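Local coordinates for inositol 2-dehydrogenase/D-chiro-inositol 3-dehydrogenase (Lactobacillus casei, PDB 4MIY), which oxidises myo-inositol and D-chiro-inositol to their keto derivatives, using NAD as the hydride acceptor, at residues A[191-196]-A[318-323]. Numbering follows the deposited sequence.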
loop_
_atom_site.group_PDB
_atom_site.type_symbol
_atom_site.label_atom_id
_atom_site.label_comp_id
_atom_site.label_asym_id
_atom_site.label_seq_id
_atom_site.Cartn_x
_atom_site.Cartn_y
_atom_site.Cartn_z
ATOM N N SER A 191 16.594 12.121 -28.644
ATOM C CA SER A 191 16.014 13.461 -28.522
ATOM C C SER A 191 15.588 13.811 -27.097
ATOM O O SER A 191 15.391 12.946 -26.304
ATOM C CB SER A 191 14.826 13.681 -29.452
ATOM O OG SER A 191 13.636 13.103 -28.982
ATOM N N ILE A 192 15.503 15.106 -26.827
ATOM C CA ILE A 192 14.971 15.648 -25.601
ATOM C C ILE A 192 14.135 16.898 -25.862
ATOM O O ILE A 192 14.473 17.683 -26.692
ATOM C CB ILE A 192 16.054 15.906 -24.536
ATOM C CG1 ILE A 192 15.450 16.175 -23.164
ATOM C CG2 ILE A 192 16.976 17.001 -24.957
ATOM C CD1 ILE A 192 16.437 16.022 -22.080
ATOM N N GLN A 193 13.010 17.019 -25.160
ATOM C CA GLN A 193 12.120 18.171 -25.246
ATOM C C GLN A 193 11.668 18.574 -23.861
ATOM O O GLN A 193 11.216 17.756 -23.111
ATOM C CB GLN A 193 10.917 17.878 -26.131
ATOM C CG GLN A 193 9.987 19.056 -26.297
ATOM C CD GLN A 193 8.776 18.795 -27.155
ATOM O OE1 GLN A 193 8.285 17.706 -27.253
ATOM N NE2 GLN A 193 8.304 19.825 -27.796
ATOM N N ILE A 194 11.870 19.837 -23.525
ATOM C CA ILE A 194 11.425 20.431 -22.293
ATOM C C ILE A 194 10.220 21.315 -22.557
ATOM O O ILE A 194 10.286 22.179 -23.363
ATOM C CB ILE A 194 12.488 21.321 -21.727
ATOM C CG1 ILE A 194 13.782 20.536 -21.587
ATOM C CG2 ILE A 194 12.065 21.838 -20.419
ATOM C CD1 ILE A 194 13.754 19.489 -20.525
ATOM N N THR A 195 9.121 21.057 -21.881
ATOM C CA THR A 195 7.956 21.894 -21.969
ATOM C C THR A 195 7.565 22.446 -20.595
ATOM O O THR A 195 7.872 21.871 -19.581
ATOM C CB THR A 195 6.760 21.155 -22.542
ATOM O OG1 THR A 195 6.579 19.955 -21.846
ATOM C CG2 THR A 195 6.944 20.850 -23.945
ATOM N N TYR A 196 6.884 23.574 -20.613
ATOM C CA TYR A 196 6.516 24.299 -19.440
ATOM C C TYR A 196 5.014 24.335 -19.256
ATOM O O TYR A 196 4.324 24.971 -19.990
ATOM C CB TYR A 196 7.007 25.725 -19.538
ATOM C CG TYR A 196 8.489 25.920 -19.727
ATOM C CD1 TYR A 196 9.402 25.165 -19.070
ATOM C CD2 TYR A 196 8.961 26.931 -20.510
ATOM C CE1 TYR A 196 10.719 25.371 -19.216
ATOM C CE2 TYR A 196 10.290 27.139 -20.661
ATOM C CZ TYR A 196 11.170 26.358 -20.012
ATOM O OH TYR A 196 12.498 26.542 -20.131
ATOM N N ASN A 318 19.109 22.228 -22.191
ATOM C CA ASN A 318 19.235 23.673 -22.029
ATOM C C ASN A 318 18.835 24.431 -23.327
ATOM O O ASN A 318 18.197 25.447 -23.280
ATOM C CB ASN A 318 20.609 24.070 -21.509
ATOM C CG ASN A 318 20.831 23.696 -20.052
ATOM O OD1 ASN A 318 21.906 23.263 -19.675
ATOM N ND2 ASN A 318 19.838 23.911 -19.224
ATOM N N ARG A 319 19.128 23.850 -24.462
ATOM C CA ARG A 319 18.712 24.442 -25.700
ATOM C C ARG A 319 17.199 24.409 -25.819
ATOM O O ARG A 319 16.589 25.383 -26.141
ATOM C CB ARG A 319 19.369 23.714 -26.854
ATOM C CG ARG A 319 19.005 24.199 -28.214
ATOM C CD ARG A 319 19.983 23.723 -29.296
ATOM N NE ARG A 319 21.376 23.724 -28.890
ATOM C CZ ARG A 319 22.212 24.732 -29.120
ATOM N NH1 ARG A 319 21.814 25.812 -29.778
ATOM N NH2 ARG A 319 23.472 24.655 -28.728
ATOM N N SER A 320 16.611 23.269 -25.478
ATOM C CA SER A 320 15.180 23.111 -25.546
ATOM C C SER A 320 14.445 24.055 -24.613
ATOM O O SER A 320 13.381 24.483 -24.920
ATOM C CB SER A 320 14.774 21.665 -25.235
ATOM O OG SER A 320 13.405 21.459 -25.455
ATOM N N GLN A 321 15.040 24.377 -23.487
ATOM C CA GLN A 321 14.408 25.283 -22.535
ATOM C C GLN A 321 14.113 26.669 -23.100
ATOM O O GLN A 321 13.310 27.365 -22.595
ATOM C CB GLN A 321 15.267 25.447 -21.291
ATOM C CG GLN A 321 15.205 24.309 -20.271
ATOM C CD GLN A 321 16.065 24.573 -19.065
ATOM O OE1 GLN A 321 17.178 24.992 -19.183
ATOM N NE2 GLN A 321 15.528 24.333 -17.908
ATOM N N LYS A 322 14.840 27.044 -24.136
ATOM C CA LYS A 322 14.672 28.349 -24.742
ATOM C C LYS A 322 13.366 28.470 -25.437
ATOM O O LYS A 322 12.696 29.434 -25.254
ATOM C CB LYS A 322 15.821 28.690 -25.692
ATOM C CG LYS A 322 17.131 28.802 -25.038
ATOM C CD LYS A 322 18.260 28.578 -26.047
ATOM C CE LYS A 322 19.601 29.045 -25.539
ATOM N NZ LYS A 322 19.386 29.833 -24.296
ATOM N N ASP A 323 13.001 27.477 -26.214
ATOM C CA ASP A 323 11.808 27.560 -27.040
ATOM C C ASP A 323 10.824 26.417 -26.928
ATOM O O ASP A 323 9.875 26.358 -27.658
ATOM C CB ASP A 323 12.194 27.720 -28.516
ATOM C CG ASP A 323 13.058 26.550 -29.074
ATOM O OD1 ASP A 323 13.231 25.494 -28.442
ATOM O OD2 ASP A 323 13.548 26.716 -30.213
#
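Ser320 and Ile194 meet at the tight centre of this contact, where residues 318-323 of helix 304-323 lie against the end of strand 189-195. The amide N of Ile194 donates an almost straight bond (176°) to Ser320 OG at 3.0 Å. With chi1 at -173°, opposite its backbone N, the hydroxyl is placed against the Ile194 amide; Glu325 O is its second hydrogen-bond partner. Around this buried polar link the packing is aliphatic: Ile194 CG1 rests 3.9 Å from Ser320 CB, while its CG2 touches Gln321 CG at 4.0 Å.

Just past the strand, Tyr196 reaches across Gln321 at about a right angle. Its OH gives a 2.7 Å bond to Gln321 O, arriving in the carbonyl plane on a lone pair, and passes 3.2 Å from Gln321 CB. The same hydroxyl also bonds Asn166 ND2, and the ring stacks with His209. A phenylalanine here would probably leave Gln321 O and Asn166 ND2 without the hydroxyl they share. Gln321 OE1 takes a 2.9 Å bond from Asn318 ND2, which comes from above the carbonyl plane and not on a lone pair, and its NE2 binds Asn166 O and Gln212 OE1.

The outer side is looser: partly exposed Gln193 starts away from the helix, meets it only at the rim, and sends NE2 to Gln324 O. The axes of strand 191-195 and helix 318-323 cross at -40° with a closest approach of 7.0 Å, with Ile170 of helix 168-185 against Ile194 and Gln321, and strands 212-218 and 327-328 flanking strand 189-195 in the mixed sheet of the C-terminal alpha/beta domain.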